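Local structure of RNA pseudouridylate synthase domain-containing protein 1 (Homo sapiens, 5VBB) at residues Arg16-Val21 / Ala73-Leu78; Val21-Asp26 / His64-Ser69; Ser69-Leu74 / Met207-Tyr212. The protein probably binds RNA and converts selected uridines to pseudouridine, as an RluA-type pseudouridine synthase. All blocks are in the same frame, centred on the assembly; numbering follows the deposited sequence.

In the fold
Interactions 1 and 3 are buried, whereas interaction 2 lies at the surface. Interaction 1 pairs strands 18-23 and 73-77 inside one antiparallel sheet, and its side chains are almost all apolar. Interaction 3 takes the chain leading into strand 73-77 and pairs it in parallel with strand 208-216 of the larger sheet, adding a serine-histidine bond to the backbone ladder. Interaction 2 joins the end of strand 18-23 to the loop of the putative catalytic Asp67; it depends on a lysine among carbonyls, a ring contact and a water. Interactions 2 and 3 share Ser69, which binds a sulfate. Interactions 1 and 3 share Ala73 and Leu74.

Interaction 1 of 3, residues Arg16-Val21 / Ala73-Leu78; sequences RDFLVV and ALCVAL
Phe18 lies beside Cys75 and Ala77 on one face of the antiparallel pair. With CG anti to the carbonyl carbon (chi1 -65°), the ring is turned so that its CD1-CE1 side meets Cys75 and Ala77. Cys75 SG sits 3.6 Å from Phe18 CD1, oblique to the ring, in a sulfur-aromatic contact. Ala77 CB touches Phe18 CE1 at 3.9 Å. On the same face Val20 sets CG2 against Cys75 CB and CG1 against Ala73 CB. The other face carries Leu19, Val21, Leu74 and Val76. Here Val21 and Leu74 lie side by side and point the same way, with Val21 CG2 3.9 Å from Leu74 CB. Leu78, just past the end of strand 73-77, folds over the start of the partner strand. Leu78 CG rests on Asp17 O, and Leu78 CD1 meets Arg16 O at 3.7 Å. Leu78 CD2 reaches Leu19 CB at 4.1 Å. With an alanine in place of Leu78 these branches are gone, which would probably leave a gap beside Leu19 and the Arg16 and Asp17 carbonyls less covered. Backbone bonds fix the register. Val76 N to Leu19 O is the shortest, at 2.7 Å. Leu78 N binds Asp17 O at 2.9 Å. Val222 and Ala82 cover the Phe18 face. The alternating faces and paired backbone bonds are those of neighbouring strands in an antiparallel beta sheet, here the four-stranded sheet of the pseudouridine synthase domain.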
loop_
_atom_site.group_PDB
_atom_site.type_symbol
_atom_site.label_atom_id
_atom_site.label_comp_id
_atom_site.label_asym_id
_atom_site.label_seq_id
_atom_site.Cartn_x
_atom_site.Cartn_y
_atom_site.Cartn_z
ATOM N N ARG A 16 -22.515 -6.910 7.804
ATOM C CA ARG A 16 -23.444 -6.027 8.506
ATOM C C ARG A 16 -22.706 -4.837 9.124
ATOM O O ARG A 16 -23.236 -3.734 9.154
ATOM C CB ARG A 16 -24.143 -6.806 9.642
ATOM C CG ARG A 16 -25.075 -7.929 9.143
ATOM C CD ARG A 16 -25.286 -9.047 10.182
ATOM N NE ARG A 16 -26.017 -8.594 11.369
ATOM C CZ ARG A 16 -27.314 -8.290 11.395
ATOM N NH1 ARG A 16 -28.058 -8.411 10.298
ATOM N NH2 ARG A 16 -27.880 -7.865 12.518
ATOM N N ASP A 17 -21.471 -5.068 9.586
ATOM C CA ASP A 17 -20.670 -4.113 10.340
ATOM C C ASP A 17 -19.539 -3.444 9.584
ATOM O O ASP A 17 -19.103 -2.380 10.016
ATOM C CB ASP A 17 -20.044 -4.845 11.537
ATOM C CG ASP A 17 -21.026 -5.175 12.640
ATOM O OD1 ASP A 17 -21.908 -4.343 12.913
ATOM O OD2 ASP A 17 -20.884 -6.246 13.252
ATOM N N PHE A 18 -18.992 -4.087 8.548
ATOM C CA PHE A 18 -17.858 -3.547 7.831
ATOM C C PHE A 18 -18.034 -3.612 6.349
ATOM O O PHE A 18 -18.678 -4.504 5.818
ATOM C CB PHE A 18 -16.574 -4.310 8.203
ATOM C CG PHE A 18 -16.182 -4.125 9.640
ATOM C CD1 PHE A 18 -15.576 -2.957 10.062
ATOM C CD2 PHE A 18 -16.466 -5.102 10.582
ATOM C CE1 PHE A 18 -15.152 -2.815 11.375
ATOM C CE2 PHE A 18 -16.105 -4.934 11.904
ATOM C CZ PHE A 18 -15.428 -3.798 12.292
ATOM N N LEU A 19 -17.343 -2.711 5.684
ATOM C CA LEU A 19 -17.276 -2.618 4.249
ATOM C C LEU A 19 -15.797 -2.387 3.925
ATOM O O LEU A 19 -15.184 -1.543 4.558
ATOM C CB LEU A 19 -18.138 -1.429 3.811
ATOM C CG LEU A 19 -18.073 -0.958 2.401
ATOM C CD1 LEU A 19 -18.358 -2.079 1.446
ATOM C CD2 LEU A 19 -19.075 0.141 2.183
ATOM N N VAL A 20 -15.236 -3.135 2.984
ATOM C CA VAL A 20 -13.846 -2.946 2.520
ATOM C C VAL A 20 -13.923 -2.621 1.049
ATOM O O VAL A 20 -14.437 -3.414 0.259
ATOM C CB VAL A 20 -12.868 -4.118 2.771
ATOM C CG1 VAL A 20 -11.430 -3.744 2.395
ATOM C CG2 VAL A 20 -12.933 -4.596 4.198
ATOM N N VAL A 21 -13.368 -1.472 0.677
ATOM C CA VAL A 21 -13.340 -1.057 -0.715
ATOM C C VAL A 21 -11.964 -1.336 -1.266
ATOM O O VAL A 21 -10.996 -1.443 -0.506
ATOM C CB VAL A 21 -13.751 0.438 -0.926
ATOM C CG1 VAL A 21 -15.144 0.713 -0.361
ATOM C CG2 VAL A 21 -12.746 1.393 -0.304
ATOM N N ALA A 73 -7.105 -1.952 -0.389
ATOM C CA ALA A 73 -7.951 -2.313 0.758
ATOM C C ALA A 73 -8.088 -1.203 1.796
ATOM O O ALA A 73 -7.116 -0.778 2.397
ATOM C CB ALA A 73 -7.421 -3.558 1.432
ATOM N N LEU A 74 -9.305 -0.726 1.962
ATOM C CA LEU A 74 -9.639 0.305 2.916
ATOM C C LEU A 74 -10.943 -0.087 3.607
ATOM O O LEU A 74 -11.974 -0.221 2.954
ATOM C CB LEU A 74 -9.758 1.621 2.185
ATOM C CG LEU A 74 -9.980 2.873 3.023
ATOM C CD1 LEU A 74 -8.970 3.014 4.107
ATOM C CD2 LEU A 74 -9.897 4.070 2.147
ATOM N N CYS A 75 -10.853 -0.342 4.906
ATOM C CA CYS A 75 -11.953 -0.790 5.733
ATOM C C CYS A 75 -12.763 0.385 6.342
ATOM O O CYS A 75 -12.195 1.267 6.967
ATOM C CB CYS A 75 -11.437 -1.711 6.817
ATOM S SG CYS A 75 -12.741 -2.386 7.856
ATOM N N VAL A 76 -14.094 0.343 6.185
ATOM C CA VAL A 76 -15.052 1.350 6.653
ATOM C C VAL A 76 -15.965 0.642 7.645
ATOM O O VAL A 76 -16.503 -0.413 7.309
ATOM C CB VAL A 76 -15.873 1.889 5.447
ATOM C CG1 VAL A 76 -16.847 2.961 5.877
ATOM C CG2 VAL A 76 -14.955 2.371 4.311
ATOM N N ALA A 77 -16.135 1.194 8.851
ATOM C CA ALA A 77 -17.026 0.607 9.860
ATOM C C ALA A 77 -18.388 1.271 9.672
ATOM O O ALA A 77 -18.436 2.471 9.429
ATOM C CB ALA A 77 -16.495 0.849 11.273
ATOM N N LEU A 78 -19.483 0.481 9.734
ATOM C CA LEU A 78 -20.847 0.951 9.465
ATOM C C LEU A 78 -21.633 1.266 10.753
ATOM O O LEU A 78 -22.805 1.639 10.669
ATOM C CB LEU A 78 -21.596 -0.096 8.605
ATOM C CG LEU A 78 -20.811 -0.552 7.361
ATOM C CD1 LEU A 78 -21.513 -1.670 6.625
ATOM C CD2 LEU A 78 -20.556 0.620 6.415
#

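Interaction 2 of 3, residues Val21-Asp26 / His64-Ser69; sequences VNKHWD and HQLDFS. With SO4 (sulfate ion), chain B.
Lys23 NZ is gripped by several backbone carbonyls. Across the contact Lys23 NZ donates to Asp67 O at 3.1 Å, tilted out of the carbonyl plane. Within its own segment Lys23 NZ also donates to His24 O at 3.2 Å. Val27 O and Thr70 O also accept from it. The lysine chain leaves extended, then bends at its last two torsions (chi3 84°, chi4 65°), which folds the amino group back among these oxygens. On the way Lys23 CE packs against Leu66 CB at 3.8 Å, and Lys23 and Leu66 run alongside one another with their ends pointing opposite ways.

Further on, Asp26 covers the ring of Phe68. Asp26 CA stands over the ring centre, 3.5 Å from the Phe68 centroid, in a CH-pi contact. The Asp26 carboxylate runs nearly flat to the ring, with 13° between the planes, and Asp26 CG is 3.5 Å from Phe68 CE2. Asp26 N makes a weak, bent bond to Phe68 O. One water ties the segments together by donating both to Asp26 OD1 and to Ser69 O.

Ser69 also binds a sulfate, probably from the crystallisation liquor. Ser69 N donates to sulfate O4 at 2.9 Å, nearly straight. Ser69 OG donates to sulfate O3 at 2.7 Å. Arg177 binds the same sulfate and forms a salt bridge with OD2 of Asp67, the active-site residue by similarity.

The lysine thus holds the Asp67 loop through main-chain oxygens. This cluster of carbonyl oxygens would probably stabilise the positive charge. The anion bound by Ser69 and Arg177 next to Asp67 is consistent with a place where an RNA phosphate could lie, though a sulfate alone does not prove it.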
loop_
_atom_site.group_PDB
_atom_site.type_symbol
_atom_site.label_atom_id
_atom_site.label_comp_id
_atom_site.label_asym_id
_atom_site.label_seq_id
_atom_site.Cartn_x
_atom_site.Cartn_y
_atom_site.Cartn_z
ATOM N N VAL A 21 -13.368 -1.472 0.677
ATOM C CA VAL A 21 -13.340 -1.057 -0.715
ATOM C C VAL A 21 -11.964 -1.336 -1.266
ATOM O O VAL A 21 -10.996 -1.443 -0.506
ATOM C CB VAL A 21 -13.751 0.438 -0.926
ATOM C CG1 VAL A 21 -15.144 0.713 -0.361
ATOM C CG2 VAL A 21 -12.746 1.393 -0.304
ATOM N N ASN A 22 -11.871 -1.427 -2.585
ATOM C CA ASN A 22 -10.615 -1.511 -3.305
ATOM C C ASN A 22 -10.465 -0.075 -3.853
ATOM O O ASN A 22 -11.034 0.274 -4.880
ATOM C CB ASN A 22 -10.682 -2.575 -4.400
ATOM C CG ASN A 22 -9.423 -2.698 -5.201
ATOM O OD1 ASN A 22 -8.430 -2.042 -4.914
ATOM N ND2 ASN A 22 -9.431 -3.551 -6.205
ATOM N N LYS A 23 -9.873 0.796 -3.047
ATOM C CA LYS A 23 -9.809 2.222 -3.350
ATOM C C LYS A 23 -9.057 2.453 -4.647
ATOM O O LYS A 23 -8.066 1.804 -4.912
ATOM C CB LYS A 23 -9.131 3.021 -2.204
ATOM C CG LYS A 23 -9.195 4.545 -2.387
ATOM C CD LYS A 23 -8.425 5.297 -1.299
ATOM C CE LYS A 23 -6.944 5.470 -1.494
ATOM N NZ LYS A 23 -6.554 6.307 -2.643
ATOM N N HIS A 24 -9.537 3.371 -5.445
ATOM C CA HIS A 24 -8.930 3.656 -6.721
ATOM C C HIS A 24 -7.679 4.508 -6.479
ATOM O O HIS A 24 -7.604 5.253 -5.484
ATOM C CB HIS A 24 -9.947 4.402 -7.592
ATOM C CG HIS A 24 -9.630 4.411 -9.053
ATOM N ND1 HIS A 24 -8.688 5.279 -9.584
ATOM C CD2 HIS A 24 -10.173 3.692 -10.060
ATOM C CE1 HIS A 24 -8.694 5.068 -10.890
ATOM N NE2 HIS A 24 -9.562 4.118 -11.222
ATOM N N TRP A 25 -6.682 4.359 -7.355
ATOM C CA TRP A 25 -5.467 5.182 -7.297
ATOM C C TRP A 25 -5.883 6.661 -7.564
ATOM O O TRP A 25 -6.862 6.916 -8.272
ATOM C CB TRP A 25 -4.395 4.725 -8.320
ATOM C CG TRP A 25 -4.894 4.545 -9.725
ATOM C CD1 TRP A 25 -5.505 3.439 -10.242
ATOM C CD2 TRP A 25 -4.888 5.524 -10.769
ATOM N NE1 TRP A 25 -5.898 3.673 -11.530
ATOM C CE2 TRP A 25 -5.513 4.939 -11.893
ATOM C CE3 TRP A 25 -4.385 6.828 -10.877
ATOM C CZ2 TRP A 25 -5.640 5.610 -13.113
ATOM C CZ3 TRP A 25 -4.513 7.502 -12.089
ATOM C CH2 TRP A 25 -5.137 6.898 -13.191
ATOM N N ASP A 26 -5.195 7.607 -6.935
ATOM C CA ASP A 26 -5.438 9.051 -7.087
ATOM C C ASP A 26 -6.868 9.421 -6.726
ATOM O O ASP A 26 -7.545 10.146 -7.456
ATOM C CB ASP A 26 -5.061 9.584 -8.480
ATOM C CG ASP A 26 -3.580 9.696 -8.721
ATOM O OD1 ASP A 26 -2.810 9.127 -7.934
ATOM O OD2 ASP A 26 -3.186 10.221 -9.792
ATOM N N HIS A 64 -9.001 3.403 9.058
ATOM C CA HIS A 64 -7.594 3.650 8.777
ATOM C C HIS A 64 -7.490 4.504 7.524
ATOM O O HIS A 64 -8.512 4.851 6.929
ATOM C CB HIS A 64 -6.810 2.336 8.679
ATOM C CG HIS A 64 -7.295 1.378 7.634
ATOM N ND1 HIS A 64 -6.459 0.908 6.666
ATOM C CD2 HIS A 64 -8.529 0.866 7.420
ATOM C CE1 HIS A 64 -7.169 0.049 5.950
ATOM N NE2 HIS A 64 -8.429 0.028 6.340
ATOM N N GLN A 65 -6.271 4.857 7.132
ATOM C CA GLN A 65 -6.047 5.707 5.968
ATOM C C GLN A 65 -5.301 4.980 4.889
ATOM O O GLN A 65 -4.592 4.025 5.149
ATOM C CB GLN A 65 -5.238 6.949 6.370
ATOM C CG GLN A 65 -5.916 7.830 7.414
ATOM N N LEU A 66 -5.389 5.509 3.685
ATOM C CA LEU A 66 -4.650 5.008 2.534
ATOM C C LEU A 66 -4.304 6.253 1.737
ATOM O O LEU A 66 -5.176 7.077 1.542
ATOM C CB LEU A 66 -5.552 4.041 1.765
ATOM C CG LEU A 66 -4.925 2.897 1.040
ATOM C CD1 LEU A 66 -4.008 2.092 1.957
ATOM C CD2 LEU A 66 -6.000 2.020 0.469
ATOM N N ASP A 67 -3.038 6.440 1.356
ATOM C CA ASP A 67 -2.609 7.645 0.633
ATOM C C ASP A 67 -3.424 7.824 -0.669
ATOM O O ASP A 67 -3.836 6.826 -1.289
ATOM C CB ASP A 67 -1.106 7.574 0.230
ATOM C CG ASP A 67 -0.037 7.497 1.311
ATOM O OD1 ASP A 67 -0.307 7.971 2.443
ATOM O OD2 ASP A 67 1.161 7.069 0.973
ATOM N N PHE A 68 -3.599 9.097 -1.097
ATOM C CA PHE A 68 -4.230 9.509 -2.367
ATOM C C PHE A 68 -3.745 8.670 -3.551
ATOM O O PHE A 68 -4.560 8.100 -4.263
ATOM C CB PHE A 68 -3.914 10.994 -2.667
ATOM C CG PHE A 68 -4.421 11.511 -3.996
ATOM C CD1 PHE A 68 -5.759 11.817 -4.174
ATOM C CD2 PHE A 68 -3.555 11.713 -5.061
ATOM C CE1 PHE A 68 -6.229 12.288 -5.398
ATOM C CE2 PHE A 68 -4.025 12.216 -6.270
ATOM C CZ PHE A 68 -5.350 12.489 -6.435
ATOM N N SER A 69 -2.411 8.569 -3.740
ATOM C CA SER A 69 -1.830 7.875 -4.885
ATOM C C SER A 69 -1.823 6.351 -4.772
ATOM O O SER A 69 -1.609 5.673 -5.781
ATOM C CB SER A 69 -0.411 8.361 -5.144
ATOM O OG SER A 69 -0.443 9.746 -5.449
HETATM S S SO4 B . 0.217 11.179 -2.151
HETATM O O1 SO4 B . 1.605 11.135 -1.666
HETATM O O2 SO4 B . -0.526 12.108 -1.291
HETATM O O3 SO4 B . 0.156 11.602 -3.535
HETATM O O4 SO4 B . -0.368 9.843 -2.099
HETATM O O HOH W 1 -1.458 6.609 -8.325
#

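Interaction 3 of 3, residues Ser69-Leu74 / Met207-Tyr212; sequences STSGAL and MLHAFY. With SO4 (sulfate ion), chain B.
The His209 imidazole meets Ser71 at its edge. Ser71 OG lies near the ring plane and is hydrogen-bonded to His209 ND1 at 2.7 Å; either atom could be the donor. Ser71 CB is at the same edge, in plane. Gly72 CA approaches obliquely, 3.5 Å from His209 CE1. His209 CG is anti to the backbone N (chi1 180°), while Ser71 OG sits between its own backbone N and carbonyl carbon (chi1 54°), and this pairing of torsions brings the hydroxyl to ND1. Beyond the segments, Arg205 NH2 bonds Ser71 OG and Thr226 OG1 bonds His209 NE2. Both ring nitrogens therefore have partners, which probably holds the ring's rotation.

Thr70 crosses Leu208 at a slant. Thr70 OG1 comes to Leu208 CD2 at 3.7 Å, and Thr70 CG2 packs over Leu208 O and CG.

The backbones pair in parallel, with Ser71 opposite His209 and Gly72 opposite Ala210. Ala210 N donates to Ser71 O at 2.7 Å. Ala210 O accepts from Ala73 N at 2.9 Å, and Gly72 CA also lies against Ala210 O at 3.3 Å. The bond from Ser71 N to Leu208 O is weak. The chain turns a corner at Gly72, at whose phi of 120° a CB would be jammed against the carbonyl O of Ser71, and would run into Ala210 O as well. Past the pairing, Phe211 and Tyr212 form a classic beta bulge against strand 96-104.

Two sheets of the fold are joined here by a short parallel ladder. The Ser71 hydroxyl, bound to His209 and to Arg205, gives the buried seam a polar link. The nearby guanidinium would probably polarise that hydroxyl.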
loop_
_atom_site.group_PDB
_atom_site.type_symbol
_atom_site.label_atom_id
_atom_site.label_comp_id
_atom_site.label_asym_id
_atom_site.label_seq_id
_atom_site.Cartn_x
_atom_site.Cartn_y
_atom_site.Cartn_z
ATOM N N SER A 69 -2.411 8.569 -3.740
ATOM C CA SER A 69 -1.830 7.875 -4.885
ATOM C C SER A 69 -1.823 6.351 -4.772
ATOM O O SER A 69 -1.609 5.673 -5.781
ATOM C CB SER A 69 -0.411 8.361 -5.144
ATOM O OG SER A 69 -0.443 9.746 -5.449
ATOM N N THR A 70 -2.142 5.802 -3.623
ATOM C CA THR A 70 -2.148 4.362 -3.438
ATOM C C THR A 70 -3.534 3.801 -3.654
ATOM O O THR A 70 -4.504 4.397 -3.214
ATOM C CB THR A 70 -1.598 4.070 -2.019
ATOM O OG1 THR A 70 -0.267 4.567 -2.001
ATOM C CG2 THR A 70 -1.601 2.592 -1.650
ATOM N N SER A 71 -3.629 2.623 -4.312
ATOM C CA SER A 71 -4.908 1.930 -4.452
ATOM C C SER A 71 -5.029 0.815 -3.400
ATOM O O SER A 71 -4.056 0.450 -2.739
ATOM C CB SER A 71 -5.027 1.316 -5.848
ATOM O OG SER A 71 -3.922 0.485 -6.175
ATOM N N GLY A 72 -6.215 0.258 -3.249
ATOM C CA GLY A 72 -6.382 -0.918 -2.415
ATOM C C GLY A 72 -7.293 -0.896 -1.221
ATOM O O GLY A 72 -8.140 -0.002 -1.063
ATOM N N ALA A 73 -7.105 -1.952 -0.389
ATOM C CA ALA A 73 -7.951 -2.313 0.758
ATOM C C ALA A 73 -8.088 -1.203 1.796
ATOM O O ALA A 73 -7.116 -0.778 2.397
ATOM C CB ALA A 73 -7.421 -3.558 1.432
ATOM N N LEU A 74 -9.305 -0.726 1.962
ATOM C CA LEU A 74 -9.639 0.305 2.916
ATOM C C LEU A 74 -10.943 -0.087 3.607
ATOM O O LEU A 74 -11.974 -0.221 2.954
ATOM C CB LEU A 74 -9.758 1.621 2.185
ATOM C CG LEU A 74 -9.980 2.873 3.023
ATOM C CD1 LEU A 74 -8.970 3.014 4.107
ATOM C CD2 LEU A 74 -9.897 4.070 2.147
ATOM N N MET A 207 2.657 2.872 -8.716
ATOM C CA MET A 207 2.477 1.418 -8.604
ATOM C C MET A 207 2.640 0.873 -7.161
ATOM O O MET A 207 3.524 0.074 -6.884
ATOM C CB MET A 207 3.454 0.700 -9.549
ATOM C CG MET A 207 3.428 1.221 -10.983
ATOM S SD MET A 207 1.797 1.106 -11.769
ATOM C CE MET A 207 2.113 2.015 -13.296
ATOM N N LEU A 208 1.721 1.247 -6.282
ATOM C CA LEU A 208 1.650 0.764 -4.909
ATOM C C LEU A 208 0.195 0.470 -4.669
ATOM O O LEU A 208 -0.632 1.291 -5.023
ATOM C CB LEU A 208 2.212 1.805 -3.908
ATOM C CG LEU A 208 2.233 1.387 -2.438
ATOM C CD1 LEU A 208 3.150 0.173 -2.225
ATOM C CD2 LEU A 208 2.769 2.508 -1.567
ATOM N N HIS A 209 -0.115 -0.729 -4.127
ATOM C CA HIS A 209 -1.455 -1.224 -3.954
ATOM C C HIS A 209 -1.574 -1.958 -2.623
ATOM O O HIS A 209 -0.769 -2.850 -2.348
ATOM C CB HIS A 209 -1.741 -2.230 -5.083
ATOM C CG HIS A 209 -3.107 -2.837 -5.026
ATOM N ND1 HIS A 209 -4.246 -2.079 -5.271
ATOM C CD2 HIS A 209 -3.482 -4.116 -4.742
ATOM C CE1 HIS A 209 -5.269 -2.910 -5.130
ATOM N NE2 HIS A 209 -4.853 -4.152 -4.830
ATOM N N ALA A 210 -2.552 -1.594 -1.816
ATOM C CA ALA A 210 -2.794 -2.267 -0.526
ATOM C C ALA A 210 -3.559 -3.524 -0.862
ATOM O O ALA A 210 -4.726 -3.483 -1.208
ATOM C CB ALA A 210 -3.579 -1.348 0.402
ATOM N N PHE A 211 -2.883 -4.646 -0.770
ATOM C CA PHE A 211 -3.357 -5.935 -1.248
ATOM C C PHE A 211 -4.050 -6.779 -0.205
ATOM O O PHE A 211 -5.158 -7.234 -0.441
ATOM C CB PHE A 211 -2.121 -6.673 -1.793
ATOM C CG PHE A 211 -2.307 -8.085 -2.264
ATOM C CD1 PHE A 211 -3.109 -8.364 -3.368
ATOM C CD2 PHE A 211 -1.522 -9.102 -1.752
ATOM C CE1 PHE A 211 -3.125 -9.643 -3.933
ATOM C CE2 PHE A 211 -1.614 -10.385 -2.250
ATOM C CZ PHE A 211 -2.366 -10.640 -3.371
ATOM N N TYR A 212 -3.432 -6.972 0.949
ATOM C CA TYR A 212 -3.916 -7.848 1.989
ATOM C C TYR A 212 -4.191 -7.030 3.239
ATOM O O TYR A 212 -3.407 -6.149 3.586
ATOM C CB TYR A 212 -2.883 -8.950 2.253
ATOM C CG TYR A 212 -3.310 -9.904 3.344
ATOM C CD1 TYR A 212 -4.182 -10.956 3.078
ATOM C CD2 TYR A 212 -2.851 -9.751 4.648
ATOM C CE1 TYR A 212 -4.666 -11.767 4.108
ATOM C CE2 TYR A 212 -3.289 -10.583 5.670
ATOM C CZ TYR A 212 -4.165 -11.611 5.395
ATOM O OH TYR A 212 -4.541 -12.404 6.448
HETATM S S SO4 B . 0.217 11.179 -2.151
HETATM O O1 SO4 B . 1.605 11.135 -1.666
HETATM O O2 SO4 B . -0.526 12.108 -1.291
HETATM O O3 SO4 B . 0.156 11.602 -3.535
HETATM O O4 SO4 B . -0.368 9.843 -2.099
#